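PDB 2WW2: alpha-1,2-mannosidase from Bacteroides thetaiotaomicron, which hydrolyses alpha-mannosides, probably alpha-1,2-linked ones, with inversion of anomeric configuration, as a member of the calcium-dependent glycoside hydrolase family 92. Local coordinates for residues A[291-296]-A[630-635]; A[334-339]-A[583-588]; A[491-496]-A[500-505]; A[522-527]-A[535-540]. One frame throughout, in Å; residues are numbered along the deposited sequence.

Interaction 1 (A[291-296]-A[630-635])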
# COMPACT_ATOMS: atom_id res chain seq x y z
N LEU A 291 -4.22 -9.41 31.78
CA LEU A 291 -3.74 -9.17 33.13
C LEU A 291 -2.79 -10.30 33.55
O LEU A 291 -1.71 -10.05 34.11
CB LEU A 291 -4.90 -9.00 34.14
CG LEU A 291 -4.55 -8.66 35.60
CD1 LEU A 291 -3.64 -7.39 35.71
CD2 LEU A 291 -5.81 -8.52 36.46
N TYR A 292 -3.17 -11.54 33.28
CA TYR A 292 -2.28 -12.68 33.56
C TYR A 292 -0.91 -12.47 32.92
O TYR A 292 0.13 -12.64 33.58
CB TYR A 292 -2.92 -13.98 33.06
CG TYR A 292 -1.99 -15.02 32.50
CD1 TYR A 292 -1.34 -15.92 33.35
CD2 TYR A 292 -1.79 -15.15 31.12
CE1 TYR A 292 -0.48 -16.92 32.84
CE2 TYR A 292 -0.95 -16.15 30.60
CZ TYR A 292 -0.31 -17.02 31.47
OH TYR A 292 0.53 -17.99 30.96
N ARG A 293 -0.91 -12.07 31.65
CA ARG A 293 0.33 -11.89 30.91
C ARG A 293 1.15 -10.80 31.60
O ARG A 293 2.38 -10.87 31.68
CB ARG A 293 0.04 -11.53 29.44
CG ARG A 293 1.24 -11.61 28.50
CD ARG A 293 0.87 -11.29 27.03
NE ARG A 293 2.06 -11.31 26.17
CZ ARG A 293 2.20 -12.09 25.09
NH1 ARG A 293 3.31 -12.03 24.37
NH2 ARG A 293 1.22 -12.92 24.72
N THR A 294 0.46 -9.80 32.14
CA THR A 294 1.15 -8.68 32.76
C THR A 294 1.79 -9.03 34.11
O THR A 294 2.77 -8.40 34.53
CB THR A 294 0.17 -7.50 32.94
OG1 THR A 294 -0.37 -7.12 31.66
CG2 THR A 294 0.86 -6.34 33.59
N LEU A 295 1.26 -10.03 34.81
CA LEU A 295 1.80 -10.40 36.12
C LEU A 295 2.93 -11.46 36.09
O LEU A 295 3.33 -11.96 37.14
CB LEU A 295 0.68 -10.93 37.03
CG LEU A 295 -0.54 -10.02 37.23
CD1 LEU A 295 -1.40 -10.58 38.35
CD2 LEU A 295 -0.11 -8.57 37.54
N LEU A 296 3.39 -11.82 34.91
CA LEU A 296 4.46 -12.81 34.78
C LEU A 296 5.87 -12.23 34.97
O LEU A 296 6.70 -12.84 35.66
CB LEU A 296 4.38 -13.51 33.42
CG LEU A 296 3.14 -14.41 33.21
CD1 LEU A 296 3.10 -14.90 31.75
CD2 LEU A 296 3.09 -15.57 34.21
N GLN A 630 2.86 -7.00 23.54
CA GLN A 630 3.39 -5.95 24.42
C GLN A 630 2.34 -4.96 24.92
O GLN A 630 2.61 -4.18 25.82
CB GLN A 630 4.58 -5.20 23.77
CG GLN A 630 4.25 -4.24 22.62
CD GLN A 630 4.19 -4.94 21.26
OE1 GLN A 630 4.14 -6.17 21.18
NE2 GLN A 630 4.19 -4.14 20.19
N THR A 631 1.14 -5.02 24.35
CA THR A 631 0.08 -4.12 24.76
C THR A 631 -0.80 -4.71 25.88
O THR A 631 -1.85 -4.18 26.16
CB THR A 631 -0.81 -3.74 23.58
OG1 THR A 631 -1.54 -4.89 23.16
CG2 THR A 631 0.03 -3.19 22.41
N SER A 632 -0.37 -5.79 26.53
CA SER A 632 -1.19 -6.40 27.60
C SER A 632 -1.59 -5.39 28.70
O SER A 632 -2.75 -5.27 29.05
CB SER A 632 -0.49 -7.63 28.20
OG SER A 632 0.69 -7.26 28.94
N ALA A 633 -0.63 -4.63 29.23
CA ALA A 633 -0.93 -3.65 30.28
C ALA A 633 -1.71 -2.46 29.71
O ALA A 633 -2.55 -1.85 30.41
CB ALA A 633 0.37 -3.18 30.93
N TRP A 634 -1.42 -2.13 28.46
CA TRP A 634 -2.15 -1.08 27.76
C TRP A 634 -3.64 -1.44 27.74
O TRP A 634 -4.52 -0.60 28.00
CB TRP A 634 -1.61 -0.93 26.33
CG TRP A 634 -2.22 0.20 25.55
CD1 TRP A 634 -1.69 1.45 25.37
CD2 TRP A 634 -3.48 0.20 24.86
NE1 TRP A 634 -2.53 2.22 24.60
CE2 TRP A 634 -3.63 1.47 24.27
CE3 TRP A 634 -4.47 -0.76 24.66
CZ2 TRP A 634 -4.75 1.81 23.50
CZ3 TRP A 634 -5.59 -0.42 23.91
CH2 TRP A 634 -5.72 0.85 23.34
N TYR A 635 -3.93 -2.70 27.48
CA TYR A 635 -5.34 -3.12 27.42
C TYR A 635 -5.97 -3.07 28.81
O TYR A 635 -7.11 -2.63 28.98
CB TYR A 635 -5.45 -4.51 26.81
CG TYR A 635 -6.90 -4.97 26.61
CD1 TYR A 635 -7.54 -4.82 25.38
CD2 TYR A 635 -7.60 -5.55 27.65
CE1 TYR A 635 -8.86 -5.24 25.19
CE2 TYR A 635 -8.94 -5.97 27.47
CZ TYR A 635 -9.54 -5.81 26.25
OH TYR A 635 -10.83 -6.24 26.07

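Interaction 2 (A[334-339]-A[583-588])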
# COMPACT_ATOMS: atom_id res chain seq x y z
N THR A 334 8.62 -2.15 29.20
CA THR A 334 7.76 -2.29 30.39
C THR A 334 7.60 -1.02 31.25
O THR A 334 6.75 -0.99 32.11
CB THR A 334 8.22 -3.48 31.27
OG1 THR A 334 9.55 -3.23 31.74
CG2 THR A 334 8.18 -4.79 30.45
N PHE A 335 8.39 0.03 31.02
CA PHE A 335 8.20 1.26 31.81
C PHE A 335 6.87 1.95 31.47
O PHE A 335 6.34 2.70 32.28
CB PHE A 335 9.35 2.26 31.60
CG PHE A 335 9.15 3.21 30.42
CD1 PHE A 335 8.36 4.35 30.54
CD2 PHE A 335 9.79 2.99 29.20
CE1 PHE A 335 8.19 5.23 29.46
CE2 PHE A 335 9.64 3.88 28.12
CZ PHE A 335 8.82 4.99 28.25
N ARG A 336 6.37 1.70 30.27
CA ARG A 336 5.24 2.47 29.73
C ARG A 336 3.93 2.20 30.47
O ARG A 336 3.16 3.13 30.74
CB ARG A 336 5.08 2.23 28.20
CG ARG A 336 6.34 2.67 27.39
CD ARG A 336 6.44 2.13 25.96
NE ARG A 336 7.84 2.17 25.50
CZ ARG A 336 8.42 3.22 24.92
NH1 ARG A 336 7.73 4.33 24.72
NH2 ARG A 336 9.70 3.16 24.56
N ALA A 337 3.65 0.93 30.77
CA ALA A 337 2.37 0.61 31.40
C ALA A 337 2.45 -0.55 32.40
O ALA A 337 1.68 -0.59 33.35
CB ALA A 337 1.31 0.30 30.32
N VAL A 338 3.34 -1.50 32.15
CA VAL A 338 3.44 -2.69 33.02
C VAL A 338 3.87 -2.28 34.45
O VAL A 338 3.20 -2.59 35.44
CB VAL A 338 4.42 -3.76 32.43
CG1 VAL A 338 4.76 -4.81 33.47
CG2 VAL A 338 3.80 -4.43 31.17
N HIS A 339 4.99 -1.58 34.57
CA HIS A 339 5.40 -1.17 35.91
C HIS A 339 4.46 -0.15 36.54
O HIS A 339 4.20 -0.23 37.73
CB HIS A 339 6.88 -0.74 35.93
CG HIS A 339 7.79 -1.91 35.81
ND1 HIS A 339 8.10 -2.71 36.90
CD2 HIS A 339 8.38 -2.49 34.74
CE1 HIS A 339 8.89 -3.70 36.50
NE2 HIS A 339 9.07 -3.59 35.20
N GLY A 583 0.56 -0.80 19.07
CA GLY A 583 1.60 -1.62 19.65
C GLY A 583 2.97 -1.00 19.46
O GLY A 583 3.88 -1.26 20.25
N ASN A 584 3.12 -0.18 18.43
CA ASN A 584 4.40 0.46 18.20
C ASN A 584 4.68 1.41 19.37
O ASN A 584 3.88 2.29 19.69
CB ASN A 584 4.45 1.16 16.85
CG ASN A 584 5.86 1.63 16.46
OD1 ASN A 584 6.48 1.11 15.52
ND2 ASN A 584 6.36 2.61 17.19
N GLN A 585 5.81 1.18 20.04
CA GLN A 585 6.06 1.77 21.36
C GLN A 585 5.88 3.29 21.45
O GLN A 585 5.14 3.78 22.31
CB GLN A 585 7.43 1.32 21.89
CG GLN A 585 7.46 -0.14 22.43
CD GLN A 585 7.50 -1.20 21.32
OE1 GLN A 585 7.58 -0.89 20.13
NE2 GLN A 585 7.44 -2.46 21.71
N PRO A 586 6.56 4.06 20.58
CA PRO A 586 6.44 5.51 20.71
C PRO A 586 5.04 6.08 20.45
O PRO A 586 4.83 7.26 20.70
CB PRO A 586 7.45 6.05 19.68
CG PRO A 586 7.59 4.92 18.69
CD PRO A 586 7.54 3.69 19.54
N VAL A 587 4.11 5.29 19.91
CA VAL A 587 2.74 5.78 19.78
C VAL A 587 1.72 5.05 20.66
O VAL A 587 0.53 5.29 20.52
CB VAL A 587 2.24 5.82 18.31
CG1 VAL A 587 3.02 6.85 17.51
CG2 VAL A 587 2.31 4.45 17.67
N GLN A 588 2.17 4.20 21.58
CA GLN A 588 1.22 3.51 22.49
C GLN A 588 0.32 4.50 23.27
O GLN A 588 -0.83 4.21 23.55
CB GLN A 588 1.97 2.62 23.49
CG GLN A 588 2.48 1.32 22.88
CD GLN A 588 3.33 0.49 23.84
OE1 GLN A 588 3.44 0.81 25.04
NE2 GLN A 588 3.91 -0.59 23.34

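Interaction 3 (A[491-496]-A[500-505])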
# COMPACT_ATOMS: atom_id res chain seq x y z
N PHE A 491 8.23 16.97 11.09
CA PHE A 491 8.46 15.66 11.71
C PHE A 491 9.83 15.61 12.37
O PHE A 491 10.72 16.40 12.04
CB PHE A 491 8.46 14.59 10.63
CG PHE A 491 7.10 14.18 10.16
CD1 PHE A 491 6.38 13.21 10.84
CD2 PHE A 491 6.55 14.73 9.01
CE1 PHE A 491 5.13 12.81 10.39
CE2 PHE A 491 5.31 14.32 8.55
CZ PHE A 491 4.59 13.36 9.24
N MET A 492 10.03 14.65 13.28
CA MET A 492 11.36 14.40 13.82
C MET A 492 12.23 13.82 12.71
O MET A 492 11.75 13.04 11.88
CB MET A 492 11.27 13.43 15.01
CG MET A 492 10.57 14.02 16.24
SD MET A 492 11.48 15.42 16.94
CE MET A 492 10.31 15.92 18.22
N TRP A 493 13.50 14.21 12.68
CA TRP A 493 14.44 13.67 11.69
C TRP A 493 15.78 13.50 12.39
O TRP A 493 15.80 13.24 13.60
CB TRP A 493 14.52 14.62 10.48
CG TRP A 493 15.14 14.08 9.23
CD1 TRP A 493 16.09 14.71 8.47
CD2 TRP A 493 14.83 12.85 8.55
NE1 TRP A 493 16.40 13.94 7.37
CE2 TRP A 493 15.65 12.79 7.40
CE3 TRP A 493 13.96 11.78 8.81
CZ2 TRP A 493 15.62 11.71 6.51
CZ3 TRP A 493 13.93 10.71 7.92
CH2 TRP A 493 14.75 10.68 6.78
N THR A 494 16.88 13.65 11.67
CA THR A 494 18.19 13.40 12.26
C THR A 494 19.23 14.36 11.68
O THR A 494 19.07 14.84 10.55
CB THR A 494 18.65 11.95 12.02
OG1 THR A 494 19.90 11.73 12.67
CG2 THR A 494 18.82 11.68 10.51
N LYS A 495 20.28 14.63 12.45
CA LYS A 495 21.41 15.44 12.00
C LYS A 495 22.71 14.70 12.27
O LYS A 495 22.76 13.90 13.20
CB LYS A 495 21.48 16.77 12.77
CG LYS A 495 20.33 17.74 12.57
CD LYS A 495 20.41 18.83 13.64
CE LYS A 495 19.39 19.92 13.42
NZ LYS A 495 19.18 20.74 14.68
N ASP A 496 23.75 14.97 11.49
CA ASP A 496 25.08 14.44 11.80
C ASP A 496 25.75 15.29 12.90
O ASP A 496 25.13 16.21 13.43
CB ASP A 496 25.95 14.34 10.54
CG ASP A 496 26.28 15.70 9.94
OD1 ASP A 496 26.11 16.73 10.63
OD2 ASP A 496 26.73 15.73 8.77
N ASN A 500 24.18 18.95 10.16
CA ASN A 500 23.54 18.81 8.85
C ASN A 500 22.38 17.82 8.92
O ASN A 500 22.57 16.68 9.34
CB ASN A 500 24.55 18.26 7.83
CG ASN A 500 25.79 19.15 7.69
OD1 ASN A 500 26.93 18.67 7.74
ND2 ASN A 500 25.58 20.44 7.51
N TRP A 501 21.18 18.23 8.50
CA TRP A 501 20.06 17.28 8.40
C TRP A 501 20.37 16.18 7.39
O TRP A 501 20.95 16.42 6.33
CB TRP A 501 18.78 17.98 7.96
CG TRP A 501 18.16 18.97 8.90
CD1 TRP A 501 18.08 20.32 8.72
CD2 TRP A 501 17.46 18.69 10.12
NE1 TRP A 501 17.39 20.90 9.77
CE2 TRP A 501 17.00 19.92 10.64
CE3 TRP A 501 17.18 17.52 10.84
CZ2 TRP A 501 16.28 20.02 11.84
CZ3 TRP A 501 16.47 17.62 12.03
CH2 TRP A 501 16.03 18.86 12.52
N ARG A 502 19.96 14.95 7.69
CA ARG A 502 20.13 13.86 6.74
C ARG A 502 19.37 14.19 5.44
O ARG A 502 18.29 14.78 5.48
CB ARG A 502 19.65 12.53 7.35
CG ARG A 502 19.80 11.35 6.41
CD ARG A 502 19.74 10.00 7.10
NE ARG A 502 18.39 9.56 7.38
CZ ARG A 502 17.96 8.30 7.32
NH1 ARG A 502 18.78 7.31 6.97
NH2 ARG A 502 16.70 8.02 7.60
N ASP A 503 19.95 13.83 4.30
CA ASP A 503 19.36 14.11 3.00
C ASP A 503 18.01 13.41 2.83
O ASP A 503 17.77 12.37 3.45
CB ASP A 503 20.27 13.57 1.88
CG ASP A 503 21.60 14.31 1.77
OD1 ASP A 503 21.71 15.45 2.29
OD2 ASP A 503 22.52 13.76 1.14
N ARG A 504 17.17 13.96 1.97
CA ARG A 504 15.97 13.26 1.45
C ARG A 504 15.01 12.82 2.54
O ARG A 504 14.81 11.63 2.77
CB ARG A 504 16.35 12.07 0.55
CG ARG A 504 17.11 12.45 -0.71
CD ARG A 504 16.27 13.24 -1.72
NE ARG A 504 15.55 12.37 -2.66
CZ ARG A 504 16.08 11.89 -3.79
NH1 ARG A 504 17.33 12.18 -4.11
NH2 ARG A 504 15.36 11.12 -4.60
N PHE A 505 14.41 13.81 3.19
CA PHE A 505 13.47 13.54 4.25
C PHE A 505 12.39 12.56 3.80
O PHE A 505 11.86 12.70 2.71
CB PHE A 505 12.80 14.81 4.77
CG PHE A 505 11.70 14.51 5.76
CD1 PHE A 505 12.01 14.25 7.08
CD2 PHE A 505 10.39 14.38 5.33
CE1 PHE A 505 11.01 13.91 7.99
CE2 PHE A 505 9.38 14.04 6.23
CZ PHE A 505 9.69 13.80 7.56

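Interaction 4 (A[522-527]-A[535-540])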
# COMPACT_ATOMS: atom_id res chain seq x y z
N TRP A 522 7.87 8.02 15.73
CA TRP A 522 8.77 8.61 16.73
C TRP A 522 8.51 10.10 17.01
O TRP A 522 8.87 10.62 18.07
CB TRP A 522 10.24 8.33 16.37
CG TRP A 522 10.62 6.94 16.78
CD1 TRP A 522 10.61 5.82 15.99
CD2 TRP A 522 11.00 6.52 18.09
NE1 TRP A 522 10.98 4.71 16.74
CE2 TRP A 522 11.22 5.12 18.04
CE3 TRP A 522 11.17 7.19 19.32
CZ2 TRP A 522 11.60 4.38 19.16
CZ3 TRP A 522 11.56 6.46 20.43
CH2 TRP A 522 11.77 5.06 20.34
N THR A 523 7.84 10.77 16.07
CA THR A 523 7.49 12.17 16.27
C THR A 523 6.58 12.37 17.49
O THR A 523 6.57 13.43 18.10
CB THR A 523 6.88 12.77 14.98
OG1 THR A 523 7.91 12.84 13.98
CG2 THR A 523 6.32 14.21 15.22
N TRP A 524 5.84 11.33 17.87
CA TRP A 524 4.93 11.41 19.02
C TRP A 524 5.59 11.12 20.36
O TRP A 524 4.94 11.20 21.41
CB TRP A 524 3.75 10.45 18.82
CG TRP A 524 3.01 10.82 17.57
CD1 TRP A 524 3.11 10.22 16.34
CD2 TRP A 524 2.10 11.91 17.41
NE1 TRP A 524 2.30 10.86 15.44
CE2 TRP A 524 1.67 11.90 16.06
CE3 TRP A 524 1.59 12.89 18.27
CZ2 TRP A 524 0.76 12.83 15.55
CZ3 TRP A 524 0.69 13.82 17.76
CH2 TRP A 524 0.28 13.77 16.41
N SER A 525 6.86 10.76 20.34
CA SER A 525 7.54 10.30 21.56
C SER A 525 7.96 11.48 22.45
O SER A 525 9.16 11.69 22.70
CB SER A 525 8.75 9.42 21.21
OG SER A 525 9.25 8.77 22.37
N VAL A 526 6.96 12.23 22.91
CA VAL A 526 7.21 13.36 23.80
C VAL A 526 6.12 13.35 24.87
O VAL A 526 5.31 14.26 24.97
CB VAL A 526 7.18 14.71 23.03
CG1 VAL A 526 7.72 15.87 23.90
CG2 VAL A 526 8.02 14.60 21.74
N PHE A 527 6.09 12.31 25.68
CA PHE A 527 4.98 12.19 26.62
C PHE A 527 5.14 13.04 27.88
O PHE A 527 4.18 13.21 28.61
CB PHE A 527 4.67 10.73 26.96
CG PHE A 527 5.80 9.79 26.68
CD1 PHE A 527 6.75 9.54 27.65
CD2 PHE A 527 5.91 9.18 25.45
CE1 PHE A 527 7.79 8.67 27.40
CE2 PHE A 527 6.97 8.30 25.18
CZ PHE A 527 7.90 8.05 26.17
N GLU A 535 3.21 22.75 20.22
CA GLU A 535 3.85 24.01 19.83
C GLU A 535 4.71 23.82 18.59
O GLU A 535 4.68 24.63 17.67
CB GLU A 535 4.73 24.57 20.94
CG GLU A 535 3.97 25.18 22.09
CD GLU A 535 4.89 25.59 23.24
OE1 GLU A 535 4.36 26.11 24.25
OE2 GLU A 535 6.13 25.40 23.13
N LEU A 536 5.50 22.75 18.58
CA LEU A 536 6.29 22.43 17.40
C LEU A 536 5.38 22.27 16.19
O LEU A 536 5.71 22.73 15.10
CB LEU A 536 7.10 21.14 17.63
CG LEU A 536 8.23 21.24 18.66
CD1 LEU A 536 8.92 19.90 18.81
CD2 LEU A 536 9.23 22.33 18.30
N MET A 537 4.25 21.59 16.37
CA MET A 537 3.37 21.27 15.26
C MET A 537 2.52 22.46 14.80
O MET A 537 1.80 22.37 13.80
CB MET A 537 2.45 20.11 15.64
CG MET A 537 3.17 18.78 15.80
SD MET A 537 2.02 17.47 16.16
CE MET A 537 3.10 16.04 16.12
N GLY A 538 2.59 23.56 15.53
CA GLY A 538 1.86 24.77 15.17
C GLY A 538 0.59 24.99 15.97
O GLY A 538 -0.16 25.92 15.69
N GLY A 539 0.32 24.15 16.97
CA GLY A 539 -0.78 24.41 17.91
C GLY A 539 -1.68 23.21 18.11
O GLY A 539 -1.47 22.16 17.49
N HIS A 540 -2.69 23.35 18.97
CA HIS A 540 -3.61 22.25 19.23
C HIS A 540 -4.30 21.79 17.95
O HIS A 540 -4.46 20.59 17.72
CB HIS A 540 -4.66 22.62 20.28
CG HIS A 540 -4.09 22.79 21.66
ND1 HIS A 540 -4.86 23.20 22.72
CD2 HIS A 540 -2.84 22.60 22.14
CE1 HIS A 540 -4.10 23.25 23.81
NE2 HIS A 540 -2.87 22.90 23.48

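Interaction 1 (A[291-296]-A[630-635])
Thr294 and Ser632 face each other hydroxyl to hydroxyl, with Thr294 OG1 2.9 Å from Ser632 OG. The threonine comes from the last turn of helix 281-294 and the serine from the first turn of helix 632-640, so the end of one helix meets the start of the other. In Thr294 the oxygen stands beside the backbone N (chi1 -59°), a position that lets OG1 reach back to Cys290 O, with which it is hydrogen-bonded. A beta-branched hydroxyl residue suits this place: OG1 bonds within its own helix and also meets Ser632, while Thr294 CG2 lies 4.2 Å from Ala633 CB. The small methyl of Ala633 lets the two backbones approach to 6.0 Å between Thr294 CA and Ala633 CA.

Both helices belong to the catalytic domain, probably an (alpha/alpha)6 barrel as in its clan, and the centre of this buried contact lies about 6 Å from the centre of the chain. Arg293 flanks the hydroxyl pair. Its aliphatic part is extended and runs alongside Ser632, with Arg293 CD 4.1 Å from Ser632 CB. The long stem carries the charged group beyond the serine, where NH1 bonds to Asn27 O and a bound glycerol lies about 4 Å from the side chain at nearest atoms, consistent with a pocket there. Both Arg293 and Ser632 also touch Tyr622, a ligand of a bound sodium ion, and another ligand of that ion, Asp627, is hydrogen-bonded through OD2 to Thr631 OG1, linking the start of helix 632-640 to the metal site.

Interaction 2 (A[334-339]-A[583-588])
Van der Waals contact over a flat group joins Arg336 and Gln585. Gln585 CB sits over the centre of the Arg336 guanidinium, 3.7 Å from Arg336 CZ, and Phe335 CE2 covers the opposite face, so the planar cation lies between a methylene and a ring carbon. An extended chain from CG to NE brings it there.

Similar contact continues along the stem: Arg336 CD touches Gln588 OE1 at 3.4 Å, the two side chains crossing at about a right angle. This buried contact belongs to the helical catalytic domain, probably an (alpha/alpha)6 barrel, and joins the segment leading into helix 338-345 to the loop between helices 565-577 and 600-613.

Polar bonds run beside the contact and not across it. Arg336 NE is hydrogen-bonded to Trp332 O, and NH2 forms a salt bridge with Glu450. Gln585 bends at chi2 (77°), and its NE2 bonds to Asp333 OD1. Gln588 NE2 donates to Gly583 O (3.2 Å), nearly straight at 170°, reaching it from above the carbonyl plane and bracing the loop internally. Gly583 has a positive phi of 108°, a backbone conformation that glycine adopts readily.

Interaction 3 (A[491-496]-A[500-505])
The indole of Trp493 carries Phe505 on one face and the carbonyl oxygens of Arg502 and Asp503 at its edge. Phe505 turns an edge toward that face in a T-shaped pair, the ring of Phe505 and the six-membered ring of Trp493 having centroids 4.8 Å apart and planes at 64°. With Phe491, whose CB meets Phe505 CZ at 3.4 Å, they form an aromatic cluster on a short hairpin in the catalytic domain. In the crystal's three-chain assembly, Arg504 of a neighbouring subunit also packs on Trp493.

At the indole edge the polar group is put to use: Trp493 NE1 donates to Arg502 O (2.8 Å, 174°), with the acceptor in the ring plane. Tryptophan is apt here because one side chain offers both a broad face for Phe505 and an N-H for the opposing backbone.

Trp501 has Lys495 over one face, and Thr494 O lies at its edge. Lys495 CE is 3.6 Å from the centroid of the Trp501 six-membered ring, a CH-pi contact, and its NZ makes an off-centre cation-pi contact. The lysine needs its extended chain to lie across the ring, and NZ then bonds to Asn483 O.

Lys495 and Trp501 are a non-hydrogen-bonded antiparallel pair. Arg502 N bonds to Thr494 O (3.0 Å) and Asp496 N to Asn500 O (3.0 Å), flanking it. With CG between its own backbone N and carbonyl carbon (chi1 66°), Asp496 closes the hairpin: OD1 accepts from Lys498 N and, from above the carboxylate plane, from Asn500 N at 3.0 Å.

Interaction 4 (A[522-527]-A[535-540])
Met537 lays the end of its side chain over one face of Trp524, a Met-aromatic contact that closes the short helix 530-537 back onto the loop before it, within the helical catalytic domain. From CB, the chain sets out with CG beside the backbone N and then runs extended (chi2 -177°). This straight course gives the side chain the length to span much of the 10.0 Å between Met537 CA and Thr523 CA, the nearest CA pair. The sulfur is the first atom to reach the indole: SD lies 4.1 Å from Trp524 CH2 and meets the six-membered ring obliquely. The terminal methyl goes further in. Met537 CE is 3.6 Å from Trp524 CH2 and 3.8 Å from the centroid of that ring, only 20° off its normal, so it makes a CH-pi contact over the face.

Unbranched, flexible methionine fits the task, since a slim methyl can settle on a ring and also fit against its neighbour. Tryptophan supplies the broad surface, and Leu547, Met550 and Val587 pack around the indole.

Backbone turns flank both partners. Trp522 to Ser525 is a type I turn, and Ser525 is the centre of an inverse gamma turn. On the other side, Gly538 ends the helix in a Schellman motif, taking a positive phi of 102° that comes easily to glycine. Thr523 directs OG1 to its bond with Ser519 O, while its other branch faces the methionine, Thr523 CG2 lying 3.8 Å from Met537 CE.

How the interactions relate
All four contacts lie within the family 92 catalytic range, progressively farther from the centre of the chain in the order 1, 2, 4, 3. Interaction 1 encloses interaction 2 along the chain, and interactions 3 and 4 follow one another inside the loop that interaction 2 closes. Interactions 1 and 2 have centres about 11 Å apart and touch, Gln588 O and Gly583 O meeting Trp634 and Gln630. Interaction 2 in turn packs on interaction 4, about 18 Å away between centres, through Val587 and Pro586 against Trp524 and Trp522. Interaction 4 continues to interaction 3, about 17 Å off, where Thr523 OG1 meets Met492 N. The buried helical centre beside the metal site is thus joined stepwise to a peripheral hairpin where copies meet in the crystal.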